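Local coordinates for protein flavin reductase (Uncultured bacterium, PDB 5CHO) that probably reduces FAD with a nicotinamide cofactor and supplies the reduced flavin to the tryptophan halogenase of a bacterial two-component system, at residues 107-112 / 184-189; 58-63 / 127-132; 152-157 / 161-166. One frame throughout, in Å; residues are numbered along the deposited sequence.

Interaction 1: residues 107-112 / 184-189; sequences HVALLY and GQFRGL. With FAD (flavin-adenine dinucleotide), chain I.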
loop_
_atom_site.group_PDB
_atom_site.type_symbol
_atom_site.label_atom_id
_atom_site.label_comp_id
_atom_site.label_asym_id
_atom_site.label_seq_id
_atom_site.Cartn_x
_atom_site.Cartn_y
_atom_site.Cartn_z
ATOM N N HIS A 107 -8.631 -12.400 13.583
ATOM C CA HIS A 107 -9.955 -12.178 14.142
ATOM C C HIS A 107 -10.166 -10.687 14.402
ATOM O O HIS A 107 -11.283 -10.186 14.293
ATOM C CB HIS A 107 -10.155 -12.999 15.425
ATOM C CG HIS A 107 -9.223 -12.643 16.539
ATOM N ND1 HIS A 107 -7.885 -12.979 16.535
ATOM C CD2 HIS A 107 -9.444 -12.010 17.716
ATOM C CE1 HIS A 107 -7.320 -12.548 17.647
ATOM N NE2 HIS A 107 -8.246 -11.957 18.383
ATOM N N VAL A 108 -9.091 -9.981 14.741
ATOM C CA VAL A 108 -9.154 -8.527 14.879
ATOM C C VAL A 108 -9.451 -7.849 13.540
ATOM O O VAL A 108 -10.263 -6.924 13.473
ATOM C CB VAL A 108 -7.845 -7.934 15.444
ATOM C CG1 VAL A 108 -7.987 -6.426 15.629
ATOM C CG2 VAL A 108 -7.464 -8.606 16.756
ATOM N N ALA A 109 -8.782 -8.303 12.482
ATOM C CA ALA A 109 -8.989 -7.740 11.153
ATOM C C ALA A 109 -10.434 -7.931 10.729
ATOM O O ALA A 109 -11.061 -7.013 10.200
ATOM C CB ALA A 109 -8.049 -8.381 10.137
ATOM N N LEU A 110 -10.958 -9.130 10.960
ATOM C CA LEU A 110 -12.331 -9.440 10.577
ATOM C C LEU A 110 -13.327 -8.589 11.347
ATOM O O LEU A 110 -14.210 -7.977 10.750
ATOM C CB LEU A 110 -12.640 -10.920 10.808
ATOM C CG LEU A 110 -12.016 -11.872 9.788
ATOM C CD1 LEU A 110 -12.171 -13.329 10.222
ATOM C CD2 LEU A 110 -12.601 -11.631 8.406
ATOM N N LEU A 111 -13.174 -8.548 12.670
ATOM C CA LEU A 111 -14.080 -7.790 13.524
ATOM C C LEU A 111 -14.214 -6.338 13.092
ATOM O O LEU A 111 -15.329 -5.851 12.922
ATOM C CB LEU A 111 -13.618 -7.846 14.984
ATOM C CG LEU A 111 -14.435 -6.991 15.967
ATOM C CD1 LEU A 111 -15.923 -7.337 15.909
ATOM C CD2 LEU A 111 -13.901 -7.118 17.385
ATOM N N TYR A 112 -13.094 -5.646 12.901
ATOM C CA TYR A 112 -13.152 -4.218 12.621
ATOM C C TYR A 112 -13.292 -3.923 11.140
ATOM O O TYR A 112 -13.217 -2.770 10.722
ATOM C CB TYR A 112 -11.937 -3.517 13.222
ATOM C CG TYR A 112 -12.018 -3.564 14.726
ATOM C CD1 TYR A 112 -12.923 -2.759 15.399
ATOM C CD2 TYR A 112 -11.219 -4.414 15.473
ATOM C CE1 TYR A 112 -13.038 -2.801 16.762
ATOM C CE2 TYR A 112 -11.324 -4.454 16.852
ATOM C CZ TYR A 112 -12.236 -3.641 17.490
ATOM O OH TYR A 112 -12.360 -3.667 18.862
ATOM N N GLY A 184 -8.022 -12.066 -1.937
ATOM C CA GLY A 184 -9.216 -12.069 -1.112
ATOM C C GLY A 184 -9.154 -13.056 0.036
ATOM O O GLY A 184 -10.175 -13.344 0.655
ATOM N N GLN A 185 -7.959 -13.569 0.315
ATOM C CA GLN A 185 -7.750 -14.512 1.410
ATOM C C GLN A 185 -6.841 -13.924 2.463
ATOM O O GLN A 185 -5.935 -13.152 2.148
ATOM C CB GLN A 185 -7.129 -15.821 0.916
ATOM C CG GLN A 185 -7.964 -16.645 -0.042
ATOM C CD GLN A 185 -9.250 -17.131 0.586
ATOM O OE1 GLN A 185 -9.256 -17.578 1.734
ATOM N NE2 GLN A 185 -10.337 -17.096 -0.178
ATOM N N PHE A 186 -7.080 -14.298 3.716
ATOM C CA PHE A 186 -6.138 -13.980 4.772
ATOM C C PHE A 186 -5.091 -15.087 4.807
ATOM O O PHE A 186 -5.416 -16.270 4.679
ATOM C CB PHE A 186 -6.843 -13.821 6.123
ATOM C CG PHE A 186 -7.646 -12.558 6.230
ATOM C CD1 PHE A 186 -9.010 -12.562 5.994
ATOM C CD2 PHE A 186 -7.028 -11.361 6.543
ATOM C CE1 PHE A 186 -9.743 -11.397 6.081
ATOM C CE2 PHE A 186 -7.755 -10.192 6.632
ATOM C CZ PHE A 186 -9.116 -10.209 6.401
ATOM N N ARG A 187 -3.835 -14.688 4.983
ATOM C CA ARG A 187 -2.717 -15.620 4.976
ATOM C C ARG A 187 -1.764 -15.280 6.092
ATOM O O ARG A 187 -1.732 -14.149 6.584
ATOM C CB ARG A 187 -1.964 -15.600 3.638
ATOM C CG ARG A 187 -2.842 -15.917 2.458
ATOM C CD ARG A 187 -3.198 -17.398 2.428
ATOM N NE ARG A 187 -4.142 -17.700 1.357
ATOM C CZ ARG A 187 -3.827 -18.055 0.117
ATOM N NH1 ARG A 187 -2.573 -18.289 -0.237
ATOM N NH2 ARG A 187 -4.803 -18.238 -0.759
ATOM N N GLY A 188 -1.005 -16.286 6.502
ATOM C CA GLY A 188 0.054 -16.096 7.468
ATOM C C GLY A 188 1.376 -16.087 6.734
ATOM O O GLY A 188 1.671 -16.994 5.957
ATOM N N LEU A 189 2.175 -15.059 6.992
ATOM C CA LEU A 189 3.505 -14.947 6.407
ATOM C C LEU A 189 4.522 -15.234 7.501
ATOM O O LEU A 189 4.626 -14.464 8.453
ATOM C CB LEU A 189 3.733 -13.556 5.817
ATOM C CG LEU A 189 5.108 -13.367 5.167
ATOM C CD1 LEU A 189 5.165 -14.037 3.792
ATOM C CD2 LEU A 189 5.480 -11.898 5.084
HETATM P PA FAD I . -18.621 1.974 8.285
HETATM O O1A FAD I . -19.501 2.931 9.038
HETATM O O2A FAD I . -18.657 0.633 8.908
HETATM O O5B FAD I . -19.136 1.840 6.756
HETATM C C5B FAD I . -18.482 0.893 5.902
HETATM C C4B FAD I . -19.324 0.669 4.592
HETATM O O4B FAD I . -20.401 0.024 4.882
HETATM C C3B FAD I . -19.761 2.011 4.017
HETATM O O3B FAD I . -19.671 2.011 2.633
HETATM C C2B FAD I . -21.214 2.179 4.457
HETATM O O2B FAD I . -22.035 2.830 3.344
HETATM C C1B FAD I . -21.663 0.990 4.656
HETATM N N9A FAD I . -22.477 0.971 5.816
HETATM C C8A FAD I . -22.124 0.576 7.063
HETATM N N7A FAD I . -23.207 0.724 7.868
HETATM C C5A FAD I . -24.224 1.213 7.116
HETATM C C6A FAD I . -25.533 1.554 7.423
HETATM N N6A FAD I . -26.325 1.510 8.643
HETATM N N1A FAD I . -26.352 2.028 6.456
HETATM C C2A FAD I . -25.895 2.178 5.173
HETATM N N3A FAD I . -24.600 1.851 4.866
HETATM C C4A FAD I . -23.770 1.366 5.843
HETATM N N1 FAD I . -11.968 0.167 4.120
HETATM C C2 FAD I . -11.415 1.458 3.717
HETATM O O2 FAD I . -12.143 2.456 3.660
HETATM N N3 FAD I . -10.002 1.571 3.371
HETATM C C4 FAD I . -9.167 0.415 3.433
HETATM O O4 FAD I . -8.053 0.510 3.163
HETATM C C4X FAD I . -9.747 -0.902 3.846
HETATM N N5 FAD I . -8.930 -2.075 3.913
HETATM C C5X FAD I . -9.508 -3.375 4.335
HETATM C C6 FAD I . -8.691 -4.543 4.403
HETATM C C7 FAD I . -9.247 -5.770 4.796
HETATM C C7M FAD I . -8.087 -6.811 4.761
HETATM C C8 FAD I . -10.603 -5.829 5.123
HETATM C C8M FAD I . -11.098 -7.253 5.547
HETATM C C9 FAD I . -11.399 -4.679 5.055
HETATM C C9A FAD I . -10.858 -3.448 4.657
HETATM N N10 FAD I . -11.705 -2.259 4.593
HETATM C C10 FAD I . -11.134 -0.991 4.183
HETATM C "C1'" FAD I . -13.157 -2.317 4.931
HETATM C "C2'" FAD I . -13.422 -1.623 6.281
HETATM O "O2'" FAD I . -12.622 -2.210 7.262
HETATM C "C3'" FAD I . -14.883 -1.796 6.620
HETATM O "O3'" FAD I . -15.657 -1.131 5.670
HETATM C "C4'" FAD I . -15.187 -1.227 8.010
HETATM O "O4'" FAD I . -16.433 -1.640 8.402
HETATM C "C5'" FAD I . -15.159 0.315 7.963
HETATM O "O5'" FAD I . -15.451 0.836 9.255
HETATM P P FAD I . -16.074 2.324 9.384
HETATM O O1P FAD I . -16.759 2.461 10.719
HETATM O O2P FAD I . -14.964 3.373 9.237
HETATM O O3P FAD I . -17.127 2.512 8.235
#

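Interaction 2: residues 58-63 / 127-132; sequences PHAMTA and PGWARG. With FAD (flavin-adenine dinucleotide), chain I.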
loop_
_atom_site.group_PDB
_atom_site.type_symbol
_atom_site.label_atom_id
_atom_site.label_comp_id
_atom_site.label_asym_id
_atom_site.label_seq_id
_atom_site.Cartn_x
_atom_site.Cartn_y
_atom_site.Cartn_z
ATOM N N PRO A 58 -14.086 7.036 20.740
ATOM C CA PRO A 58 -13.058 6.171 20.150
ATOM C C PRO A 58 -13.657 5.211 19.129
ATOM O O PRO A 58 -14.781 4.728 19.289
ATOM C CB PRO A 58 -12.492 5.410 21.349
ATOM C CG PRO A 58 -12.778 6.258 22.519
ATOM C CD PRO A 58 -14.021 7.046 22.210
ATOM N N HIS A 59 -12.890 4.937 18.086
ATOM C CA HIS A 59 -13.370 4.122 16.988
ATOM C C HIS A 59 -12.202 3.411 16.324
ATOM O O HIS A 59 -11.052 3.822 16.471
ATOM C CB HIS A 59 -14.111 4.994 15.975
ATOM C CG HIS A 59 -14.820 4.220 14.910
ATOM N ND1 HIS A 59 -15.530 3.067 15.177
ATOM C CD2 HIS A 59 -14.908 4.414 13.575
ATOM C CE1 HIS A 59 -16.038 2.597 14.052
ATOM N NE2 HIS A 59 -15.673 3.397 13.063
ATOM N N ALA A 60 -12.502 2.343 15.595
ATOM C CA ALA A 60 -11.479 1.585 14.892
ATOM C C ALA A 60 -12.046 0.984 13.616
ATOM O O ALA A 60 -13.251 0.738 13.519
ATOM C CB ALA A 60 -10.912 0.497 15.784
ATOM N N MET A 61 -11.168 0.763 12.644
ATOM C CA MET A 61 -11.538 0.138 11.383
ATOM C C MET A 61 -10.325 -0.576 10.797
ATOM O O MET A 61 -9.178 -0.202 11.056
ATOM C CB MET A 61 -12.083 1.172 10.391
ATOM C CG MET A 61 -11.075 2.238 9.984
ATOM S SD MET A 61 -10.336 2.014 8.354
ATOM C CE MET A 61 -11.677 2.491 7.273
ATOM N N THR A 62 -10.595 -1.610 10.011
ATOM C CA THR A 62 -9.542 -2.402 9.405
ATOM C C THR A 62 -9.156 -1.796 8.057
ATOM O O THR A 62 -10.013 -1.482 7.232
ATOM C CB THR A 62 -9.977 -3.868 9.229
ATOM O OG1 THR A 62 -10.145 -4.480 10.513
ATOM C CG2 THR A 62 -8.946 -4.641 8.423
ATOM N N ALA A 63 -7.857 -1.624 7.850
ATOM C CA ALA A 63 -7.348 -1.009 6.627
ATOM C C ALA A 63 -6.099 -1.720 6.128
ATOM O O ALA A 63 -5.217 -2.054 6.916
ATOM C CB ALA A 63 -7.054 0.460 6.860
ATOM N N PRO A 127 -8.492 -5.289 27.724
ATOM C CA PRO A 127 -7.033 -5.391 27.870
ATOM C C PRO A 127 -6.238 -5.630 26.586
ATOM O O PRO A 127 -5.024 -5.435 26.608
ATOM C CB PRO A 127 -6.865 -6.575 28.827
ATOM C CG PRO A 127 -8.093 -7.389 28.671
ATOM C CD PRO A 127 -9.196 -6.437 28.327
ATOM N N GLY A 128 -6.887 -6.029 25.498
ATOM C CA GLY A 128 -6.191 -6.219 24.237
ATOM C C GLY A 128 -5.755 -4.914 23.585
ATOM O O GLY A 128 -5.089 -4.922 22.548
ATOM N N TRP A 129 -6.111 -3.793 24.211
ATOM C CA TRP A 129 -5.792 -2.469 23.683
ATOM C C TRP A 129 -4.892 -1.668 24.607
ATOM O O TRP A 129 -5.042 -1.695 25.828
ATOM C CB TRP A 129 -7.056 -1.637 23.450
ATOM C CG TRP A 129 -7.988 -2.136 22.397
ATOM C CD1 TRP A 129 -9.154 -2.816 22.591
ATOM C CD2 TRP A 129 -7.844 -1.982 20.979
ATOM N NE1 TRP A 129 -9.747 -3.094 21.385
ATOM C CE2 TRP A 129 -8.962 -2.595 20.378
ATOM C CE3 TRP A 129 -6.878 -1.388 20.160
ATOM C CZ2 TRP A 129 -9.140 -2.633 18.998
ATOM C CZ3 TRP A 129 -7.056 -1.425 18.787
ATOM C CH2 TRP A 129 -8.179 -2.043 18.219
ATOM N N ALA A 130 -3.954 -0.953 23.998
ATOM C CA ALA A 130 -3.192 0.081 24.682
ATOM C C ALA A 130 -3.670 1.419 24.146
ATOM O O ALA A 130 -4.336 1.468 23.114
ATOM C CB ALA A 130 -1.702 -0.088 24.454
ATOM N N ARG A 131 -3.341 2.500 24.844
ATOM C CA ARG A 131 -3.691 3.837 24.382
ATOM C C ARG A 131 -2.425 4.606 24.056
ATOM O O ARG A 131 -1.513 4.683 24.878
ATOM C CB ARG A 131 -4.503 4.589 25.433
ATOM C CG ARG A 131 -5.875 4.006 25.698
ATOM C CD ARG A 131 -6.823 4.291 24.549
ATOM N NE ARG A 131 -8.192 3.921 24.892
ATOM C CZ ARG A 131 -9.272 4.625 24.561
ATOM N NH1 ARG A 131 -9.167 5.741 23.848
ATOM N NH2 ARG A 131 -10.471 4.202 24.937
ATOM N N GLY A 132 -2.371 5.173 22.856
ATOM C CA GLY A 132 -1.187 5.881 22.417
ATOM C C GLY A 132 -0.961 7.093 23.297
ATOM O O GLY A 132 -1.884 7.861 23.571
HETATM P PA FAD I . -18.621 1.974 8.285
HETATM O O1A FAD I . -19.501 2.931 9.038
HETATM O O2A FAD I . -18.657 0.633 8.908
HETATM O O5B FAD I . -19.136 1.840 6.756
HETATM C C5B FAD I . -18.482 0.893 5.902
HETATM C C4B FAD I . -19.324 0.669 4.592
HETATM O O4B FAD I . -20.401 0.024 4.882
HETATM C C3B FAD I . -19.761 2.011 4.017
HETATM O O3B FAD I . -19.671 2.011 2.633
HETATM C C2B FAD I . -21.214 2.179 4.457
HETATM O O2B FAD I . -22.035 2.830 3.344
HETATM C C1B FAD I . -21.663 0.990 4.656
HETATM N N9A FAD I . -22.477 0.971 5.816
HETATM C C8A FAD I . -22.124 0.576 7.063
HETATM N N7A FAD I . -23.207 0.724 7.868
HETATM C C5A FAD I . -24.224 1.213 7.116
HETATM C C6A FAD I . -25.533 1.554 7.423
HETATM N N6A FAD I . -26.325 1.510 8.643
HETATM N N1A FAD I . -26.352 2.028 6.456
HETATM C C2A FAD I . -25.895 2.178 5.173
HETATM N N3A FAD I . -24.600 1.851 4.866
HETATM C C4A FAD I . -23.770 1.366 5.843
HETATM N N1 FAD I . -11.968 0.167 4.120
HETATM C C2 FAD I . -11.415 1.458 3.717
HETATM O O2 FAD I . -12.143 2.456 3.660
HETATM N N3 FAD I . -10.002 1.571 3.371
HETATM C C4 FAD I . -9.167 0.415 3.433
HETATM O O4 FAD I . -8.053 0.510 3.163
HETATM C C4X FAD I . -9.747 -0.902 3.846
HETATM N N5 FAD I . -8.930 -2.075 3.913
HETATM C C5X FAD I . -9.508 -3.375 4.335
HETATM C C6 FAD I . -8.691 -4.543 4.403
HETATM C C7 FAD I . -9.247 -5.770 4.796
HETATM C C7M FAD I . -8.087 -6.811 4.761
HETATM C C8 FAD I . -10.603 -5.829 5.123
HETATM C C8M FAD I . -11.098 -7.253 5.547
HETATM C C9 FAD I . -11.399 -4.679 5.055
HETATM C C9A FAD I . -10.858 -3.448 4.657
HETATM N N10 FAD I . -11.705 -2.259 4.593
HETATM C C10 FAD I . -11.134 -0.991 4.183
HETATM C "C1'" FAD I . -13.157 -2.317 4.931
HETATM C "C2'" FAD I . -13.422 -1.623 6.281
HETATM O "O2'" FAD I . -12.622 -2.210 7.262
HETATM C "C3'" FAD I . -14.883 -1.796 6.620
HETATM O "O3'" FAD I . -15.657 -1.131 5.670
HETATM C "C4'" FAD I . -15.187 -1.227 8.010
HETATM O "O4'" FAD I . -16.433 -1.640 8.402
HETATM C "C5'" FAD I . -15.159 0.315 7.963
HETATM O "O5'" FAD I . -15.451 0.836 9.255
HETATM P P FAD I . -16.074 2.324 9.384
HETATM O O1P FAD I . -16.759 2.461 10.719
HETATM O O2P FAD I . -14.964 3.373 9.237
HETATM O O3P FAD I . -17.127 2.512 8.235
#

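Interaction 3: residues 152-157 / 161-166; sequences WRAYDA and SIFVGR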
loop_
_atom_site.group_PDB
_atom_site.type_symbol
_atom_site.label_atom_id
_atom_site.label_comp_id
_atom_site.label_asym_id
_atom_site.label_seq_id
_atom_site.Cartn_x
_atom_site.Cartn_y
_atom_site.Cartn_z
ATOM N N TRP A 152 -2.246 15.371 8.399
ATOM C CA TRP A 152 -1.482 16.378 7.674
ATOM C C TRP A 152 -2.403 16.936 6.608
ATOM O O TRP A 152 -2.690 18.135 6.579
ATOM C CB TRP A 152 -0.224 15.733 7.072
ATOM C CG TRP A 152 0.855 16.634 6.498
ATOM C CD1 TRP A 152 1.735 17.418 7.194
ATOM C CD2 TRP A 152 1.216 16.766 5.113
ATOM N NE1 TRP A 152 2.598 18.048 6.326
ATOM C CE2 TRP A 152 2.300 17.667 5.045
ATOM C CE3 TRP A 152 0.719 16.219 3.923
ATOM C CZ2 TRP A 152 2.891 18.037 3.834
ATOM C CZ3 TRP A 152 1.307 16.588 2.722
ATOM C CH2 TRP A 152 2.382 17.489 2.688
ATOM N N ARG A 153 -2.893 16.041 5.758
ATOM C CA ARG A 153 -3.843 16.405 4.719
ATOM C C ARG A 153 -4.778 15.262 4.380
ATOM O O ARG A 153 -4.450 14.088 4.555
ATOM C CB ARG A 153 -3.100 16.864 3.464
ATOM C CG ARG A 153 -2.409 18.181 3.691
ATOM C CD ARG A 153 -1.761 18.794 2.484
ATOM N NE ARG A 153 -0.836 19.822 2.950
ATOM C CZ ARG A 153 0.018 20.490 2.184
ATOM N NH1 ARG A 153 0.087 20.255 0.880
ATOM N NH2 ARG A 153 0.806 21.404 2.736
ATOM N N ALA A 154 -5.949 15.640 3.889
ATOM C CA ALA A 154 -6.924 14.698 3.385
ATOM C C ALA A 154 -7.169 15.084 1.939
ATOM O O ALA A 154 -7.641 16.185 1.658
ATOM C CB ALA A 154 -8.212 14.748 4.211
ATOM N N TYR A 155 -6.853 14.170 1.026
ATOM C CA TYR A 155 -6.920 14.451 -0.405
ATOM C C TYR A 155 -8.076 13.692 -1.029
ATOM O O TYR A 155 -8.334 12.537 -0.685
ATOM C CB TYR A 155 -5.627 14.063 -1.141
ATOM C CG TYR A 155 -4.376 14.868 -0.840
ATOM C CD1 TYR A 155 -4.311 16.232 -1.112
ATOM C CD2 TYR A 155 -3.231 14.245 -0.366
ATOM C CE1 TYR A 155 -3.155 16.957 -0.865
ATOM C CE2 TYR A 155 -2.071 14.958 -0.119
ATOM C CZ TYR A 155 -2.038 16.312 -0.375
ATOM O OH TYR A 155 -0.883 17.019 -0.136
ATOM N N ASP A 156 -8.773 14.351 -1.946
ATOM C CA ASP A 156 -9.850 13.708 -2.684
ATOM C C ASP A 156 -9.290 12.594 -3.554
ATOM O O ASP A 156 -8.205 12.726 -4.122
ATOM C CB ASP A 156 -10.588 14.716 -3.566
ATOM C CG ASP A 156 -11.310 15.780 -2.767
ATOM O OD1 ASP A 156 -11.423 16.919 -3.269
ATOM O OD2 ASP A 156 -11.763 15.482 -1.643
ATOM N N ALA A 157 -10.032 11.497 -3.652
ATOM C CA ALA A 157 -9.607 10.351 -4.442
ATOM C C ALA A 157 -10.816 9.480 -4.778
ATOM O O ALA A 157 -10.881 8.311 -4.395
ATOM C CB ALA A 157 -8.550 9.549 -3.705
ATOM N N SER A 161 -10.993 8.963 0.347
ATOM C CA SER A 161 -10.066 10.070 0.528
ATOM C C SER A 161 -8.735 9.507 0.993
ATOM O O SER A 161 -8.700 8.512 1.715
ATOM C CB SER A 161 -10.599 11.091 1.535
ATOM O OG SER A 161 -11.703 11.800 1.004
ATOM N N ILE A 162 -7.648 10.148 0.580
ATOM C CA ILE A 162 -6.315 9.764 1.021
ATOM C C ILE A 162 -5.924 10.608 2.224
ATOM O O ILE A 162 -5.757 11.821 2.111
ATOM C CB ILE A 162 -5.274 9.937 -0.102
ATOM C CG1 ILE A 162 -5.640 9.058 -1.304
ATOM C CG2 ILE A 162 -3.882 9.571 0.394
ATOM C CD1 ILE A 162 -4.981 9.486 -2.605
ATOM N N PHE A 163 -5.771 9.958 3.373
ATOM C CA PHE A 163 -5.422 10.650 4.607
ATOM C C PHE A 163 -3.928 10.517 4.861
ATOM O O PHE A 163 -3.441 9.423 5.135
ATOM C CB PHE A 163 -6.205 10.085 5.796
ATOM C CG PHE A 163 -7.674 10.393 5.760
ATOM C CD1 PHE A 163 -8.533 9.638 4.985
ATOM C CD2 PHE A 163 -8.193 11.441 6.497
ATOM C CE1 PHE A 163 -9.885 9.918 4.951
ATOM C CE2 PHE A 163 -9.543 11.725 6.467
ATOM C CZ PHE A 163 -10.390 10.961 5.689
ATOM N N VAL A 164 -3.210 11.633 4.783
ATOM C CA VAL A 164 -1.773 11.640 5.021
ATOM C C VAL A 164 -1.514 12.038 6.466
ATOM O O VAL A 164 -1.956 13.097 6.911
ATOM C CB VAL A 164 -1.037 12.610 4.082
ATOM C CG1 VAL A 164 0.468 12.466 4.243
ATOM C CG2 VAL A 164 -1.440 12.363 2.642
ATOM N N GLY A 165 -0.811 11.180 7.198
ATOM C CA GLY A 165 -0.501 11.442 8.590
ATOM C C GLY A 165 0.976 11.687 8.795
ATOM O O GLY A 165 1.806 10.947 8.270
ATOM N N ARG A 166 1.307 12.730 9.549
ATOM C CA ARG A 166 2.680 12.924 9.987
ATOM C C ARG A 166 2.877 12.175 11.296
ATOM O O ARG A 166 2.097 12.331 12.234
ATOM C CB ARG A 166 3.031 14.404 10.162
ATOM C CG ARG A 166 4.487 14.571 10.569
ATOM C CD ARG A 166 4.932 15.996 10.815
ATOM N NE ARG A 166 6.359 15.985 11.127
ATOM C CZ ARG A 166 7.171 17.036 11.066
ATOM N NH1 ARG A 166 6.720 18.228 10.696
ATOM N NH2 ARG A 166 8.452 16.885 11.378
#

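Interaction 1: residues 107-112 / 184-189
In Phe186 and Leu110 alike, CG stands anti to the carbonyl carbon (chi1 -73° and -75°). This sends the phenyl ring of strand 185-189 out toward helix 106-111, and the leucine, extended beyond CG, reaches over to meet it. Leu110 CD2 comes to 3.7 Å from Phe186 CE1, the two side chains crossing obliquely. One helix position earlier, Ala109 turns its methyl toward the strand and meets the ring obliquely, CB 4.0 Å from Phe186 CE2. The helix therefore touches the ring through the two carbons that flank CZ. The backbones stay well apart, with 9.4 Å between the CA atoms of Ala109 and Phe186, so the aromatic side chain bridges the gap. Ala109 is buried against Val48 and Leu179, whereas Leu110 is exposed and forms the outer part of the contact.

The far end of the ring belongs to the flavin pocket. Methyl C8M of FAD lies close to the ring plane at its edge, 3.7 Å from Phe186 CZ, and methyl C7M is 3.9 Å from Phe186 CE2. Phe186 also packs on Leu179 and meets the ring of Tyr181 with the planes inclined at about 50°. At the helix end, Tyr112 leaves helical geometry and its O comes to 3.6 Å from FAD O2'. No hydrogen bond joins the two segments. The dimethylbenzene end of the isoalloxazine thus meets purely apolar carbon on Phe186, which probably limits its position by shape and dispersion, while the flavin's hydrogen bonds are made elsewhere, for example to Cys79 O and Ser65 OG.

Interaction 2: residues 58-63 / 127-132
Ala60 and Trp129 meet only lightly: the methyl CB of Ala60 stands 4.5 Å from CH2 at the far end of the indole, which it approaches obliquely. The other link, on the solvent side, is closer but still a single pair. Pro58 CG lies at the edge of the Arg131 guanidinium, near its plane and 3.9 Å from NH1, the two side chains crossing at about a right angle. Arg131 is exposed, and its polar end has partners outside: NH1 donates to Gly136 O and NH2 forms a salt bridge with Asp125. Trp129 in turn packs edge-to-face with Phe124, so the small sheet of strands 129-131 and 138-140 lies over strand 59-63 largely through intermediaries. Strand 59-63 belongs to the antiparallel sheet of the FMN-binding split-barrel fold, pairing with strand 46-53, and is closely fitted to FAD through His59, Met61, Thr62 and Ala63. With CG anti to the backbone N (chi1 -171°), the His59 ring reaches the diphosphate, where NE2 donates to O1P in the ring plane over 2.7 Å at 154°. Replacing the imidazole by the methyl of an alanine is likely to leave O1P without this donor and open a gap beside the phosphate. Thr62 O accepts a hydrogen bond from the ribityl hydroxyl O2' at 2.7 Å, while Thr62 CG2 meets the dimethylbenzene ring 3.8 Å from C7. Met61, bent at chi2 and chi3, brings CE to 3.6 Å from the pyrimidine oxygen O2. Ala63 brings its CA to 3.3 Å from N5 of the flavin.

Interaction 3: residues 152-157 / 161-166
Trp152 opens a classic beta bulge in the hairpin of strands 145-157 and 160-172, whose short segments run antiparallel at 163°. Both Trp152 and Arg153 face Val164: its carbonyl O takes a 2.7 Å bond from Trp152 N and a longer one, 3.3 Å, from Arg153 N, which arrives tilted 16° from the carbonyl plane. A chi1 of -169° lays the Trp152 side chain alongside Val164, pointing the same way, and CE3 touches Val164 CG1 at 3.8 Å. Arg153 answers Val164 N through its carbonyl O at 2.8 Å, closing a hydrogen-bonded pair. Its guanidinium lies over the indole of Trp152, with CH2 above the centre of the guanidinium plane. Ala154, in the following non-hydrogen-bonded pair, faces Phe163 on the side of the sheet turned to helix 85-93, and its CB approaches the phenyl ring obliquely, 4.0 Å from CE2. Tyr155 returns to the face of Arg153 and exchanges two backbone bonds with Ile162, while ring atom CE2 packs 3.8 Å from Val164 CG2. This face meets the second subunit: the Tyr155 ring stacks on Tyr155 of the second subunit, and its OH is hydrogen-bonded to Asp156 O of that subunit. The hairpin is thus part of the dimer interface. Asp156 pairs with Ser161 in another non-hydrogen-bonded position; Ser161 OG is held by His87 NE2 of helix 85-93. At the end of the strand Ala157 sets its CB against the delta methyl of Ile162, 3.7 Å from CD1.

In the fold
Interactions 1 and 2 adjoin, their centres about 16 Å apart, and are interlocked along the chain: 58-63, 107-112, 127-132, then 184-189. Thr62 joins them, its OG1 hydrogen-bonded to Ala109 O and its N to Tyr112 O, so helix 106-111 is tied to the strand lining the FAD pocket; both contacts touch the flavin. Interaction 3 falls in sequence between the last two of these segments and lies across the chain's centre from interaction 1, about 25 Å between centres, and about 20 Å from interaction 2. All three reach one antiparallel sheet. Strand 185-189 of interaction 1 and the hairpin also meet the second subunit, consistent with one sheet serving both pocket and dimer interface.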